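Local coordinates for protein transcription elongation factor SPT6 (Candida glabrata, PDB 3PJP) that binds the phosphorylated C-terminal repeat domain of RNA polymerase II through its tandem SH2 domain and probably acts as a histone H3-H4 chaperone during elongation, at residues K132-S138 and Y148-N154. Numbering follows the deposited sequence.
Sequences KSVYYFS and YLIFKLN
Leu149 packs against two aromatic rings of the facing strand, Tyr135 and Phe137, at the heart of an antiparallel beta hairpin in the central sheet of the second SH2 fold of the tandem. Its CD1 does most of the work, lying 3.9 Å from CD1 of Tyr135 and equally close to CE1 of Phe137. The Leu149 and Phe137 side chains run side by side and point the same way; chi1 of 167° sets CG of Leu149 anti to the backbone N, from where chi2 of 42° turns CD1 to the two rings. Further along this face Tyr135 and Phe151 form a non-hydrogen-bonded pair with CB atoms 3.5 Å apart. Their rings then diverge, both meeting Phe188 of helix 181-191, which packs over this side of the sheet.

On the reverse face Val134, Tyr136 and Ile150 meet Ile122 of helix 115-128, so the hairpin lies between two helices, as in the SH2 fold. The Tyr136 ring also has Lys111 as a cation-pi partner.

Between the faces, Val134 with Lys152, Tyr136 with Ile150 and Ser138 with Tyr148 each exchange two backbone hydrogen bonds. The middle pair is the straightest, with Ile150 N to Tyr136 O at 3.0 Å and 171° at the hydrogen. Between these pairs, CA-H...O contacts add to the link, such as Phe137 CA to Tyr148 O at 3.2 Å. Lys152 stretches away from the hairpin, its NZ hydrogen-bonded to the carbonyl oxygen of Ser157, while a water sits 2.9 Å from both Lys132 O and Lys152 O, within hydrogen-bonding reach of each. At the other end, Ser138 OG approaches the Tyr148 ring in plane at its edge, 3.6 Å from CD2.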
ATOM      1  N   LYS A 132      28.459  -1.280  10.588  1.00 33.49           N
ATOM      2  CA  LYS A 132      27.598  -0.537   9.669  1.00 37.60           C
ATOM      3  C   LYS A 132      26.122  -0.859   9.872  1.00 31.51           C
ATOM      4  O   LYS A 132      25.732  -2.022   9.939  1.00 34.71           O
ATOM      5  CB  LYS A 132      27.984  -0.824   8.215  1.00 45.18           C
ATOM      6  CG  LYS A 132      29.334  -0.267   7.799  1.00 53.32           C
ATOM      7  CD  LYS A 132      29.282   1.240   7.602  1.00 54.78           C
ATOM      8  CE  LYS A 132      29.301   1.604   6.127  1.00 53.54           C
ATOM      9  NZ  LYS A 132      28.151   1.011   5.385  1.00 53.06           N
ATOM     10  N   SER A 133      25.304   0.178   9.966  1.00 30.20           N
ATOM     11  CA  SER A 133      23.865  -0.015  10.008  1.00 27.10           C
ATOM     12  C   SER A 133      23.389  -0.432   8.621  1.00 27.25           C
ATOM     13  O   SER A 133      24.017  -0.110   7.616  1.00 26.70           O
ATOM     14  CB  SER A 133      23.169   1.270  10.450  1.00 29.22           C
ATOM     15  OG  SER A 133      23.414   2.320   9.528  1.00 27.70           O
ATOM     16  N   VAL A 134      22.281  -1.157   8.564  1.00 21.32           N
ATOM     17  CA  VAL A 134      21.699  -1.519   7.282  1.00 21.11           C
ATOM     18  C   VAL A 134      20.190  -1.533   7.424  1.00 19.65           C
ATOM     19  O   VAL A 134      19.664  -1.760   8.515  1.00 19.20           O
ATOM     20  CB  VAL A 134      22.213  -2.881   6.773  1.00 24.72           C
ATOM     21  CG1 VAL A 134      21.687  -4.014   7.643  1.00 23.39           C
ATOM     22  CG2 VAL A 134      21.823  -3.096   5.319  1.00 28.27           C
ATOM     23  N   TYR A 135      19.496  -1.258   6.325  1.00 19.97           N
ATOM     24  CA  TYR A 135      18.046  -1.388   6.299  1.00 24.41           C
ATOM     25  C   TYR A 135      17.530  -1.638   4.888  1.00 19.29           C
ATOM     26  O   TYR A 135      18.088  -1.133   3.910  1.00 21.67           O
ATOM     27  CB  TYR A 135      17.356  -0.167   6.928  1.00 24.81           C
ATOM     28  CG  TYR A 135      17.447   1.135   6.148  1.00 22.28           C
ATOM     29  CD1 TYR A 135      16.405   1.549   5.330  1.00 23.71           C
ATOM     30  CD2 TYR A 135      18.553   1.969   6.271  1.00 21.19           C
ATOM     31  CE1 TYR A 135      16.471   2.749   4.633  1.00 27.81           C
ATOM     32  CE2 TYR A 135      18.628   3.173   5.576  1.00 27.87           C
ATOM     33  CZ  TYR A 135      17.583   3.552   4.762  1.00 29.60           C
ATOM     34  OH  TYR A 135      17.644   4.738   4.073  1.00 30.01           O
ATOM     35  N   TYR A 136      16.467  -2.431   4.798  1.00 18.77           N
ATOM     36  CA  TYR A 136      15.817  -2.739   3.531  1.00 19.30           C
ATOM     37  C   TYR A 136      14.306  -2.676   3.674  1.00 19.53           C
ATOM     38  O   TYR A 136      13.777  -2.862   4.768  1.00 17.63           O
ATOM     39  CB  TYR A 136      16.226  -4.130   3.057  1.00 19.15           C
ATOM     40  CG  TYR A 136      17.687  -4.220   2.709  1.00 22.91           C
ATOM     41  CD1 TYR A 136      18.222  -3.445   1.689  1.00 26.30           C
ATOM     42  CD2 TYR A 136      18.535  -5.075   3.403  1.00 30.00           C
ATOM     43  CE1 TYR A 136      19.569  -3.520   1.367  1.00 31.82           C
ATOM     44  CE2 TYR A 136      19.876  -5.161   3.087  1.00 32.12           C
ATOM     45  CZ  TYR A 136      20.388  -4.379   2.070  1.00 31.98           C
ATOM     46  OH  TYR A 136      21.725  -4.459   1.755  1.00 38.95           O
ATOM     47  N   PHE A 137      13.622  -2.397   2.564  1.00 18.78           N
ATOM     48  CA  PHE A 137      12.174  -2.533   2.470  1.00 16.50           C
ATOM     49  C   PHE A 137      11.885  -3.789   1.671  1.00 16.58           C
ATOM     50  O   PHE A 137      12.641  -4.138   0.758  1.00 17.20           O
ATOM     51  CB  PHE A 137      11.561  -1.328   1.737  1.00 17.72           C
ATOM     52  CG  PHE A 137      11.841  -0.009   2.387  1.00 16.04           C
ATOM     53  CD1 PHE A 137      11.081   0.429   3.459  1.00 18.53           C
ATOM     54  CD2 PHE A 137      12.861   0.801   1.919  1.00 21.34           C
ATOM     55  CE1 PHE A 137      11.335   1.650   4.054  1.00 21.19           C
ATOM     56  CE2 PHE A 137      13.122   2.027   2.515  1.00 20.73           C
ATOM     57  CZ  PHE A 137      12.359   2.451   3.575  1.00 18.25           C
ATOM     58  N   SER A 138      10.800  -4.473   2.020  1.00 15.88           N
ATOM     59  CA  SER A 138      10.312  -5.602   1.236  1.00 12.96           C
ATOM     60  C   SER A 138       8.786  -5.694   1.308  1.00 13.65           C
ATOM     61  O   SER A 138       8.150  -5.075   2.157  1.00 17.42           O
ATOM     62  CB  SER A 138      10.971  -6.906   1.710  1.00 15.10           C
ATOM     63  OG  SER A 138      10.641  -7.164   3.058  1.00 17.55           O
ATOM     64  N   TYR A 148       7.527  -4.353   4.773  1.00 13.55           N
ATOM     65  CA  TYR A 148       8.387  -4.437   5.945  1.00 15.31           C
ATOM     66  C   TYR A 148       9.523  -3.432   5.824  1.00 16.60           C
ATOM     67  O   TYR A 148       9.990  -3.138   4.723  1.00 18.49           O
ATOM     68  CB  TYR A 148       8.990  -5.829   6.106  1.00 15.66           C
ATOM     69  CG  TYR A 148       7.993  -6.940   6.204  1.00 16.94           C
ATOM     70  CD1 TYR A 148       7.155  -7.058   7.305  1.00 17.13           C
ATOM     71  CD2 TYR A 148       7.900  -7.888   5.196  1.00 17.52           C
ATOM     72  CE1 TYR A 148       6.243  -8.101   7.393  1.00 20.25           C
ATOM     73  CE2 TYR A 148       6.995  -8.923   5.269  1.00 21.32           C
ATOM     74  CZ  TYR A 148       6.169  -9.032   6.366  1.00 22.81           C
ATOM     75  OH  TYR A 148       5.276 -10.086   6.418  1.00 22.12           O
ATOM     76  N   LEU A 149       9.940  -2.893   6.963  1.00 13.29           N
ATOM     77  CA  LEU A 149      11.159  -2.112   7.074  1.00 14.72           C
ATOM     78  C   LEU A 149      12.016  -2.856   8.087  1.00 14.80           C
ATOM     79  O   LEU A 149      11.720  -2.849   9.275  1.00 16.48           O
ATOM     80  CB  LEU A 149      10.839  -0.704   7.572  1.00 17.23           C
ATOM     81  CG  LEU A 149      11.949   0.232   8.067  1.00 19.69           C
ATOM     82  CD1 LEU A 149      13.198   0.201   7.194  1.00 22.97           C
ATOM     83  CD2 LEU A 149      11.401   1.645   8.145  1.00 23.06           C
ATOM     84  N   ILE A 150      13.053  -3.524   7.596  1.00 12.94           N
ATOM     85  CA  ILE A 150      13.858  -4.430   8.418  1.00 12.08           C
ATOM     86  C   ILE A 150      15.255  -3.828   8.521  1.00 15.22           C
ATOM     87  O   ILE A 150      15.848  -3.445   7.508  1.00 16.85           O
ATOM     88  CB  ILE A 150      13.930  -5.826   7.790  1.00 14.11           C
ATOM     89  CG1 ILE A 150      12.525  -6.291   7.376  1.00 20.37           C
ATOM     90  CG2 ILE A 150      14.592  -6.826   8.751  1.00 14.99           C
ATOM     91  CD1 ILE A 150      12.483  -7.656   6.731  1.00 23.42           C
ATOM     92  N   PHE A 151      15.765  -3.723   9.744  1.00 13.85           N
ATOM     93  CA  PHE A 151      16.995  -2.967   9.998  1.00 16.18           C
ATOM     94  C   PHE A 151      17.787  -3.480  11.197  1.00 17.31           C
ATOM     95  O   PHE A 151      17.254  -4.144  12.082  1.00 16.94           O
ATOM     96  CB  PHE A 151      16.699  -1.462  10.163  1.00 17.87           C
ATOM     97  CG  PHE A 151      15.800  -1.128  11.329  1.00 16.68           C
ATOM     98  CD1 PHE A 151      16.335  -0.699  12.527  1.00 20.39           C
ATOM     99  CD2 PHE A 151      14.423  -1.222  11.219  1.00 21.38           C
ATOM    100  CE1 PHE A 151      15.517  -0.379  13.602  1.00 18.24           C
ATOM    101  CE2 PHE A 151      13.595  -0.893  12.297  1.00 18.96           C
ATOM    102  CZ  PHE A 151      14.156  -0.469  13.493  1.00 18.05           C
ATOM    103  N   LYS A 152      19.069  -3.142  11.208  1.00 18.23           N
ATOM    104  CA  LYS A 152      19.966  -3.525  12.285  1.00 20.14           C
ATOM    105  C   LYS A 152      21.064  -2.472  12.346  1.00 22.04           C
ATOM    106  O   LYS A 152      21.704  -2.171  11.332  1.00 23.20           O
ATOM    107  CB  LYS A 152      20.544  -4.909  11.990  1.00 17.99           C
ATOM    108  CG  LYS A 152      21.329  -5.544  13.113  1.00 23.73           C
ATOM    109  CD  LYS A 152      21.798  -6.938  12.690  1.00 22.92           C
ATOM    110  CE  LYS A 152      22.638  -7.616  13.768  1.00 28.01           C
ATOM    111  NZ  LYS A 152      21.764  -8.174  14.822  1.00 29.51           N
ATOM    112  N   LEU A 153      21.260  -1.899  13.531  1.00 18.90           N
ATOM    113  CA  LEU A 153      22.170  -0.777  13.731  1.00 25.97           C
ATOM    114  C   LEU A 153      23.647  -1.178  13.666  1.00 24.64           C
ATOM    115  O   LEU A 153      24.473  -0.464  13.095  1.00 25.63           O
ATOM    116  CB  LEU A 153      21.881  -0.124  15.086  1.00 25.66           C
ATOM    117  CG  LEU A 153      22.782   1.054  15.458  1.00 31.76           C
ATOM    118  CD1 LEU A 153      22.403   2.305  14.672  1.00 33.92           C
ATOM    119  CD2 LEU A 153      22.729   1.318  16.956  1.00 34.13           C
ATOM    120  N   ASN A 154      23.966  -2.317  14.267  1.00 22.34           N
ATOM    121  CA  ASN A 154      25.319  -2.859  14.266  1.00 27.71           C
ATOM    122  C   ASN A 154      25.288  -4.254  14.864  1.00 24.81           C
ATOM    123  O   ASN A 154      24.232  -4.734  15.275  1.00 24.28           O
ATOM    124  CB  ASN A 154      26.262  -1.958  15.066  1.00 31.09           C
ATOM    125  CG  ASN A 154      25.773  -1.721  16.480  1.00 28.92           C
ATOM    126  OD1 ASN A 154      25.360  -2.653  17.170  1.00 24.56           O
ATOM    127  ND2 ASN A 154      25.789  -0.465  16.908  1.00 31.83           N
TER
HETATM  128  O   HOH W   1      23.640  -4.042  10.363  1.00 35.90           O